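Cyclic GMP-AMP synthase-like receptor (PDB 7LT2) senses double-stranded RNA in the cytoplasm and in response makes the cyclic dinucleotide 2',3'-cGAMP from ATP and GTP, raising innate immune defence. Local coordinates at residues S30-F35 with F71-L76; E37-Q42 with R136-L141. All coordinates share one frame; numbering follows the deposited sequence.

Interaction 1. Residues S30-F35 with F71-L76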
ATOM      1  N   SER A  30      12.001  -9.228  -9.681  1.00 18.76           N
ATOM      2  CA  SER A  30      12.400 -10.362 -10.509  1.00 16.37           C
ATOM      3  C   SER A  30      11.970 -11.685  -9.883  1.00 18.43           C
ATOM      4  O   SER A  30      11.472 -12.578 -10.580  1.00 19.25           O
ATOM      5  CB  SER A  30      13.914 -10.332 -10.740  1.00 21.18           C
ATOM      6  OG  SER A  30      14.310 -11.345 -11.652  1.00 28.94           O
ATOM      7  N   VAL A  31      12.145 -11.834  -8.570  1.00 17.01           N
ATOM      8  CA  VAL A  31      11.649 -13.030  -7.888  1.00 16.29           C
ATOM      9  C   VAL A  31      10.152 -13.198  -8.124  1.00 17.07           C
ATOM     10  O   VAL A  31       9.672 -14.293  -8.442  1.00 17.61           O
ATOM     11  CB  VAL A  31      11.973 -12.969  -6.386  1.00 17.39           C
ATOM     12  CG1 VAL A  31      11.167 -14.016  -5.624  1.00 20.03           C
ATOM     13  CG2 VAL A  31      13.465 -13.164  -6.165  1.00 19.65           C
ATOM     14  N   LEU A  32       9.393 -12.106  -7.987  1.00 17.23           N
ATOM     15  CA  LEU A  32       7.942 -12.202  -8.115  1.00 15.52           C
ATOM     16  C   LEU A  32       7.506 -12.463  -9.557  1.00 15.80           C
ATOM     17  O   LEU A  32       6.509 -13.166  -9.772  1.00 16.89           O
ATOM     18  CB  LEU A  32       7.288 -10.934  -7.561  1.00 15.85           C
ATOM     19  CG  LEU A  32       7.497 -10.739  -6.053  1.00 16.95           C
ATOM     20  CD1 LEU A  32       7.095  -9.317  -5.639  1.00 16.51           C
ATOM     21  CD2 LEU A  32       6.716 -11.779  -5.251  1.00 19.06           C
ATOM     22  N   ARG A  33       8.227 -11.934 -10.553  1.00 15.99           N
ATOM     23  CA  ARG A  33       7.891 -12.279 -11.935  1.00 14.78           C
ATOM     24  C   ARG A  33       8.078 -13.771 -12.185  1.00 18.25           C
ATOM     25  O   ARG A  33       7.250 -14.406 -12.854  1.00 17.89           O
ATOM     26  CB  ARG A  33       8.726 -11.458 -12.919  1.00 16.56           C
ATOM     27  CG  ARG A  33       8.128 -10.099 -13.253  1.00 20.22           C
ATOM     28  CD  ARG A  33       8.816  -9.469 -14.457  1.00 21.19           C
ATOM     29  NE  ARG A  33      10.200  -9.132 -14.154  1.00 28.04           N
ATOM     30  CZ  ARG A  33      10.589  -7.981 -13.622  1.00 20.93           C
ATOM     31  NH1 ARG A  33       9.727  -7.013 -13.363  1.00 29.27           N
ATOM     32  NH2 ARG A  33      11.875  -7.799 -13.344  1.00 29.63           N
ATOM     33  N   THR A  34       9.155 -14.351 -11.654  1.00 17.03           N
ATOM     34  CA  THR A  34       9.343 -15.794 -11.770  1.00 18.32           C
ATOM     35  C   THR A  34       8.179 -16.546 -11.137  1.00 19.28           C
ATOM     36  O   THR A  34       7.671 -17.519 -11.709  1.00 17.57           O
ATOM     37  CB  THR A  34      10.660 -16.215 -11.117  1.00 19.85           C
ATOM     38  OG1 THR A  34      11.745 -15.497 -11.717  1.00 19.77           O
ATOM     39  CG2 THR A  34      10.889 -17.712 -11.304  1.00 21.78           C
ATOM     40  N   PHE A  35       7.731 -16.099  -9.963  1.00 15.79           N
ATOM     41  CA  PHE A  35       6.632 -16.782  -9.291  1.00 16.45           C
ATOM     42  C   PHE A  35       5.326 -16.638 -10.067  1.00 17.00           C
ATOM     43  O   PHE A  35       4.576 -17.611 -10.212  1.00 17.57           O
ATOM     44  CB  PHE A  35       6.480 -16.249  -7.863  1.00 14.36           C
ATOM     45  CG  PHE A  35       5.552 -17.073  -7.015  1.00 17.58           C
ATOM     46  CD1 PHE A  35       6.031 -18.140  -6.278  1.00 25.73           C
ATOM     47  CD2 PHE A  35       4.201 -16.791  -6.977  1.00 16.05           C
ATOM     48  CE1 PHE A  35       5.174 -18.906  -5.506  1.00 21.25           C
ATOM     49  CE2 PHE A  35       3.342 -17.549  -6.212  1.00 17.76           C
ATOM     50  CZ  PHE A  35       3.833 -18.611  -5.477  1.00 20.82           C
ATOM     51  N   PHE A  71       5.528  -5.361   1.512  1.00 17.81           N
ATOM     52  CA  PHE A  71       4.643  -4.631   0.614  1.00 16.80           C
ATOM     53  C   PHE A  71       3.617  -5.601   0.043  1.00 18.32           C
ATOM     54  O   PHE A  71       3.689  -6.815   0.252  1.00 18.28           O
ATOM     55  CB  PHE A  71       5.408  -3.893  -0.503  1.00 19.22           C
ATOM     56  CG  PHE A  71       6.074  -4.790  -1.516  1.00 18.59           C
ATOM     57  CD1 PHE A  71       7.361  -5.256  -1.304  1.00 23.66           C
ATOM     58  CD2 PHE A  71       5.434  -5.119  -2.701  1.00 20.29           C
ATOM     59  CE1 PHE A  71       7.990  -6.058  -2.243  1.00 25.91           C
ATOM     60  CE2 PHE A  71       6.055  -5.926  -3.643  1.00 22.02           C
ATOM     61  CZ  PHE A  71       7.335  -6.397  -3.411  1.00 24.47           C
ATOM     62  N   ASP A  72       2.640  -5.038  -0.661  1.00 16.98           N
ATOM     63  CA  ASP A  72       1.562  -5.801  -1.281  1.00 18.45           C
ATOM     64  C   ASP A  72       1.814  -5.960  -2.773  1.00 18.98           C
ATOM     65  O   ASP A  72       2.015  -4.970  -3.482  1.00 18.75           O
ATOM     66  CB  ASP A  72       0.213  -5.111  -1.081  1.00 22.24           C
ATOM     67  CG  ASP A  72      -0.359  -5.315   0.301  1.00 23.01           C
ATOM     68  OD1 ASP A  72       0.267  -6.019   1.127  1.00 23.35           O
ATOM     69  OD2 ASP A  72      -1.449  -4.760   0.554  1.00 27.58           O
ATOM     70  N   LEU A  73       1.764  -7.199  -3.255  1.00 18.28           N
ATOM     71  CA  LEU A  73       1.680  -7.442  -4.692  1.00 17.06           C
ATOM     72  C   LEU A  73       0.203  -7.489  -5.055  1.00 17.06           C
ATOM     73  O   LEU A  73      -0.466  -8.503  -4.846  1.00 17.33           O
ATOM     74  CB  LEU A  73       2.389  -8.732  -5.088  1.00 17.39           C
ATOM     75  CG  LEU A  73       2.495  -8.904  -6.610  1.00 16.18           C
ATOM     76  CD1 LEU A  73       3.437  -7.858  -7.189  1.00 16.13           C
ATOM     77  CD2 LEU A  73       2.956 -10.308  -6.951  1.00 20.16           C
ATOM     78  N   ASP A  74      -0.313  -6.380  -5.580  1.00 17.92           N
ATOM     79  CA  ASP A  74      -1.694  -6.328  -6.050  1.00 19.19           C
ATOM     80  C   ASP A  74      -1.736  -6.946  -7.439  1.00 17.05           C
ATOM     81  O   ASP A  74      -1.292  -6.341  -8.421  1.00 16.04           O
ATOM     82  CB  ASP A  74      -2.210  -4.893  -6.047  1.00 19.74           C
ATOM     83  CG  ASP A  74      -2.400  -4.349  -4.648  1.00 21.16           C
ATOM     84  OD1 ASP A  74      -2.731  -5.139  -3.732  1.00 19.96           O
ATOM     85  OD2 ASP A  74      -2.201  -3.135  -4.455  1.00 23.47           O
ATOM     86  N   ILE A  75      -2.254  -8.169  -7.517  1.00 15.05           N
ATOM     87  CA  ILE A  75      -2.326  -8.928  -8.759  1.00 17.15           C
ATOM     88  C   ILE A  75      -3.632  -8.542  -9.445  1.00 16.57           C
ATOM     89  O   ILE A  75      -4.716  -8.875  -8.957  1.00 18.01           O
ATOM     90  CB  ILE A  75      -2.254 -10.436  -8.485  1.00 18.50           C
ATOM     91  CG1 ILE A  75      -0.952 -10.780  -7.756  1.00 16.07           C
ATOM     92  CG2 ILE A  75      -2.374 -11.241  -9.786  1.00 17.56           C
ATOM     93  CD1 ILE A  75      -0.920 -12.179  -7.161  1.00 19.64           C
ATOM     94  N   LEU A  76      -3.537  -7.826 -10.567  1.00 17.36           N
ATOM     95  CA  LEU A  76      -4.713  -7.216 -11.187  1.00 14.35           C
ATOM     96  C   LEU A  76      -5.294  -8.159 -12.240  1.00 16.84           C
ATOM     97  O   LEU A  76      -4.672  -8.412 -13.279  1.00 16.92           O
ATOM     98  CB  LEU A  76      -4.363  -5.859 -11.796  1.00 16.44           C
ATOM     99  CG  LEU A  76      -3.692  -4.852 -10.847  1.00 19.57           C
ATOM    100  CD1 LEU A  76      -3.690  -3.466 -11.461  1.00 17.35           C
ATOM    101  CD2 LEU A  76      -4.362  -4.818  -9.483  1.00 17.94           C
TER
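L32 and L73 mark where helix segment 30-35 comes closest to strand segment 71-76, with their CA atoms 8.6 Å apart. That spacing leaves the backbones to be bridged by side chains alone. Within the helix the regular ladder continues, F35 N donating to V31 O at 3.1 Å, while the strand spends its backbone bonds on its sheet neighbours: F71 and L73 pair with D193 of the parallel strand 188-200, and D72 pairs with G56 of strand 50-56. Helix-on-sheet packing of this kind belongs to the nucleotidyltransferase core of the Mab-21 family, in which the long helix 18-42 lies against one side of the sheet. Alternation along the strand gives its two sides different work. F71 and L73 pack on the helix, whereas D72 between them probably binds the catalytic magnesium; F71 and D72 both probably belong to the ATP site, as in related enzymes.

A single methyl carries most of the join. L32 CD1 sits 3.7 Å from F71 CZ, approaching the ring obliquely at its far end, and 4.2 Å from L73 CD1. The phenyl group gets there because CG of F71 lies between the backbone N and the carbonyl carbon (chi1 68°), which swings the ring toward the helix although the CB bond does not aim at it. The L32 and F71 side chains approach from opposite directions. Y60 meets the F71 ring edge-to-face, and V53, Y55 and V192 of the flanking strands touch L73.

Interaction 2. Residues E37-Q42 with R136-L141; sequences EQMKTQ and RWMESL
M39 meets M138 and L141 in a helix-helix contact of the nucleotidyltransferase core, where the C-terminal part of helix 18-42 runs across helix 131-147. The two short segments lie nearly perpendicular, at 102°, with axes 11.5 Å apart, a separation bridged chiefly by the side chains of M39, M138 and L141.

Apolar contacts make the whole of the join. CE of M39 lies 3.6 Å from M138 SD and 3.7 Å from L141 CD2; the M39 side chain as a whole crosses those of M138 and L141 at about a right angle. A bend at the last torsion of M39 (chi3 65°) turns this methyl off the line of an otherwise extended chain. The other branch of L141 rests 4.0 Å from Q42 CB through CD1, so the two methyls of L141 are shared, CD2 touching M39 and CD1 touching Q42. F46 of helix 44-49 packs on both M39 and L141, closing a small hydrophobic cluster.

Polar interactions stay within helix segment 37-42 or lead to other partners. K40 NZ forms a salt bridge with E37 on the side of the helix turned from this contact. Beyond the two segments, Q42 O accepts a bond from K144 NZ, a second tie between the helices. T41 OG1 donates to Q38 O, in the carbonyl plane and on a lone pair, and in turn receives Q42 NE2 at 3.1 Å along a nearly straight N-H line (167°).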
ATOM      1  N   GLU A  37       4.920 -16.050 -13.273  1.00 16.65           N
ATOM      2  CA  GLU A  37       4.994 -16.845 -14.497  1.00 16.80           C
ATOM      3  C   GLU A  37       4.697 -18.310 -14.211  1.00 21.10           C
ATOM      4  O   GLU A  37       4.032 -18.985 -15.009  1.00 20.08           O
ATOM      5  CB  GLU A  37       6.366 -16.696 -15.160  1.00 21.96           C
ATOM      6  CG  GLU A  37       6.535 -15.411 -15.950  1.00 25.67           C
ATOM      7  CD  GLU A  37       5.560 -15.316 -17.117  1.00 24.28           C
ATOM      8  OE1 GLU A  37       5.446 -16.292 -17.887  1.00 32.33           O
ATOM      9  OE2 GLU A  37       4.904 -14.265 -17.259  1.00 29.67           O
ATOM     10  N   GLN A  38       5.178 -18.820 -13.074  1.00 20.02           N
ATOM     11  CA  GLN A  38       4.860 -20.195 -12.700  1.00 20.20           C
ATOM     12  C   GLN A  38       3.382 -20.344 -12.364  1.00 18.29           C
ATOM     13  O   GLN A  38       2.773 -21.373 -12.681  1.00 19.80           O
ATOM     14  CB  GLN A  38       5.735 -20.641 -11.528  1.00 22.17           C
ATOM     15  CG  GLN A  38       5.621 -22.128 -11.185  1.00 22.30           C
ATOM     16  CD  GLN A  38       6.310 -23.027 -12.197  1.00 29.36           C
ATOM     17  OE1 GLN A  38       6.842 -22.563 -13.209  1.00 28.27           O
ATOM     18  NE2 GLN A  38       6.301 -24.329 -11.927  1.00 29.60           N
ATOM     19  N   MET A  39       2.786 -19.324 -11.736  1.00 17.82           N
ATOM     20  CA  MET A  39       1.347 -19.347 -11.478  1.00 17.47           C
ATOM     21  C   MET A  39       0.552 -19.520 -12.769  1.00 18.65           C
ATOM     22  O   MET A  39      -0.436 -20.265 -12.803  1.00 18.23           O
ATOM     23  CB  MET A  39       0.913 -18.068 -10.764  1.00 17.42           C
ATOM     24  CG  MET A  39       1.368 -17.946  -9.318  1.00 16.19           C
ATOM     25  SD  MET A  39       0.986 -16.319  -8.619  1.00 18.36           S
ATOM     26  CE  MET A  39      -0.808 -16.328  -8.646  1.00 21.11           C
ATOM     27  N   LYS A  40       0.968 -18.839 -13.840  1.00 17.46           N
ATOM     28  CA  LYS A  40       0.275 -18.964 -15.119  1.00 15.36           C
ATOM     29  C   LYS A  40       0.301 -20.398 -15.636  1.00 18.72           C
ATOM     30  O   LYS A  40      -0.664 -20.853 -16.263  1.00 22.88           O
ATOM     31  CB  LYS A  40       0.900 -18.020 -16.150  1.00 18.21           C
ATOM     32  CG  LYS A  40       0.753 -16.541 -15.843  1.00 18.20           C
ATOM     33  CD  LYS A  40       1.514 -15.729 -16.892  1.00 20.18           C
ATOM     34  CE  LYS A  40       1.352 -14.233 -16.687  1.00 23.41           C
ATOM     35  NZ  LYS A  40       2.163 -13.471 -17.692  1.00 25.73           N
ATOM     36  N   THR A  41       1.397 -21.128 -15.391  1.00 19.78           N
ATOM     37  CA  THR A  41       1.473 -22.511 -15.857  1.00 20.72           C
ATOM     38  C   THR A  41       0.512 -23.428 -15.110  1.00 20.66           C
ATOM     39  O   THR A  41       0.192 -24.511 -15.614  1.00 24.24           O
ATOM     40  CB  THR A  41       2.893 -23.068 -15.719  1.00 22.43           C
ATOM     41  OG1 THR A  41       3.173 -23.344 -14.337  1.00 21.69           O
ATOM     42  CG2 THR A  41       3.915 -22.089 -16.260  1.00 23.01           C
ATOM     43  N   GLN A  42       0.045 -23.014 -13.931  1.00 18.80           N
ATOM     44  CA  GLN A  42      -0.778 -23.851 -13.071  1.00 20.15           C
ATOM     45  C   GLN A  42      -2.274 -23.618 -13.231  1.00 23.49           C
ATOM     46  O   GLN A  42      -3.062 -24.385 -12.668  1.00 21.89           O
ATOM     47  CB  GLN A  42      -0.388 -23.628 -11.602  1.00 18.62           C
ATOM     48  CG  GLN A  42       1.023 -24.076 -11.298  1.00 21.96           C
ATOM     49  CD  GLN A  42       1.252 -25.515 -11.699  1.00 25.81           C
ATOM     50  OE1 GLN A  42       0.654 -26.428 -11.131  1.00 25.18           O
ATOM     51  NE2 GLN A  42       2.103 -25.725 -12.699  1.00 21.57           N
ATOM     52  N   ARG A 136      -9.999 -17.332  -1.511  1.00 20.87           N
ATOM     53  CA  ARG A 136      -9.769 -18.773  -1.446  1.00 20.14           C
ATOM     54  C   ARG A 136      -9.192 -19.296  -2.754  1.00 18.36           C
ATOM     55  O   ARG A 136      -8.329 -20.183  -2.749  1.00 20.79           O
ATOM     56  CB  ARG A 136     -11.067 -19.504  -1.100  1.00 21.05           C
ATOM     57  CG  ARG A 136     -11.540 -19.234   0.312  1.00 27.60           C
ATOM     58  CD  ARG A 136     -12.620 -20.208   0.747  1.00 38.39           C
ATOM     59  NE  ARG A 136     -13.868 -19.998   0.026  1.00 39.10           N
ATOM     60  CZ  ARG A 136     -14.779 -19.092   0.356  1.00 42.48           C
ATOM     61  NH1 ARG A 136     -14.601 -18.273   1.380  1.00 37.42           N
ATOM     62  NH2 ARG A 136     -15.898 -19.009  -0.357  1.00 47.08           N
ATOM     63  N   TRP A 137      -9.652 -18.753  -3.884  1.00 17.08           N
ATOM     64  CA  TRP A 137      -9.132 -19.175  -5.179  1.00 20.89           C
ATOM     65  C   TRP A 137      -7.655 -18.833  -5.314  1.00 18.37           C
ATOM     66  O   TRP A 137      -6.857 -19.663  -5.766  1.00 18.86           O
ATOM     67  CB  TRP A 137      -9.943 -18.523  -6.296  1.00 21.98           C
ATOM     68  CG  TRP A 137      -9.462 -18.820  -7.678  1.00 19.75           C
ATOM     69  CD1 TRP A 137      -9.754 -19.921  -8.427  1.00 20.85           C
ATOM     70  CD2 TRP A 137      -8.630 -17.989  -8.490  1.00 20.43           C
ATOM     71  NE1 TRP A 137      -9.144 -19.832  -9.658  1.00 18.47           N
ATOM     72  CE2 TRP A 137      -8.451 -18.652  -9.722  1.00 19.89           C
ATOM     73  CE3 TRP A 137      -8.023 -16.746  -8.301  1.00 18.13           C
ATOM     74  CZ2 TRP A 137      -7.683 -18.118 -10.753  1.00 21.03           C
ATOM     75  CZ3 TRP A 137      -7.258 -16.215  -9.326  1.00 21.52           C
ATOM     76  CH2 TRP A 137      -7.096 -16.901 -10.538  1.00 19.41           C
ATOM     77  N   MET A 138      -7.267 -17.619  -4.914  1.00 16.47           N
ATOM     78  CA  MET A 138      -5.866 -17.226  -5.026  1.00 16.20           C
ATOM     79  C   MET A 138      -4.988 -18.026  -4.068  1.00 18.11           C
ATOM     80  O   MET A 138      -3.886 -18.446  -4.436  1.00 19.12           O
ATOM     81  CB  MET A 138      -5.722 -15.724  -4.769  1.00 18.31           C
ATOM     82  CG  MET A 138      -4.292 -15.215  -4.826  1.00 17.53           C
ATOM     83  SD  MET A 138      -3.515 -15.486  -6.437  1.00 20.53           S
ATOM     84  CE  MET A 138      -4.376 -14.287  -7.444  1.00 22.79           C
ATOM     85  N   GLU A 139      -5.460 -18.249  -2.838  1.00 22.00           N
ATOM     86  CA  GLU A 139      -4.715 -19.065  -1.885  1.00 20.07           C
ATOM     87  C   GLU A 139      -4.455 -20.460  -2.444  1.00 20.98           C
ATOM     88  O   GLU A 139      -3.335 -20.977  -2.359  1.00 22.82           O
ATOM     89  CB  GLU A 139      -5.482 -19.140  -0.560  1.00 23.46           C
ATOM     90  CG  GLU A 139      -4.952 -20.154   0.431  1.00 30.54           C
ATOM     91  CD  GLU A 139      -5.847 -20.287   1.656  1.00 41.43           C
ATOM     92  OE1 GLU A 139      -6.930 -19.665   1.682  1.00 39.95           O
ATOM     93  OE2 GLU A 139      -5.466 -21.019   2.595  1.00 47.86           O
ATOM     94  N   SER A 140      -5.481 -21.081  -3.034  1.00 18.36           N
ATOM     95  CA  SER A 140      -5.308 -22.398  -3.637  1.00 21.38           C
ATOM     96  C   SER A 140      -4.287 -22.360  -4.770  1.00 20.82           C
ATOM     97  O   SER A 140      -3.420 -23.238  -4.864  1.00 20.39           O
ATOM     98  CB  SER A 140      -6.659 -22.916  -4.136  1.00 23.07           C
ATOM     99  OG  SER A 140      -6.513 -24.110  -4.876  1.00 27.22           O
ATOM    100  N   LEU A 141      -4.360 -21.336  -5.624  1.00 18.04           N
ATOM    101  CA  LEU A 141      -3.422 -21.226  -6.738  1.00 19.61           C
ATOM    102  C   LEU A 141      -1.992 -21.017  -6.249  1.00 18.44           C
ATOM    103  O   LEU A 141      -1.048 -21.591  -6.806  1.00 18.82           O
ATOM    104  CB  LEU A 141      -3.847 -20.084  -7.661  1.00 19.74           C
ATOM    105  CG  LEU A 141      -2.928 -19.738  -8.829  1.00 20.06           C
ATOM    106  CD1 LEU A 141      -2.632 -20.968  -9.687  1.00 21.65           C
ATOM    107  CD2 LEU A 141      -3.557 -18.633  -9.654  1.00 23.34           C
TER

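Overall arrangement
After the short helix 5-13, the chain forms helix 18-42, which supplies one segment to each interaction: 30-35, then 37-42 just beyond it. Strand 70-77 returns to the earlier of these, so interaction 1 closes a loop of 35 residues; helix 131-147 returns to the later one, and interaction 2 closes a loop of 93. Because the segments alternate along the chain, the two loops cross. One helix is thereby tied to the central sheet and to a second helix, the centres of the two contacts being about 12 Å apart. Strand and second helix also meet, I75 CD1 lying 4.1 Å from M138 CE, so the two contacts touch directly.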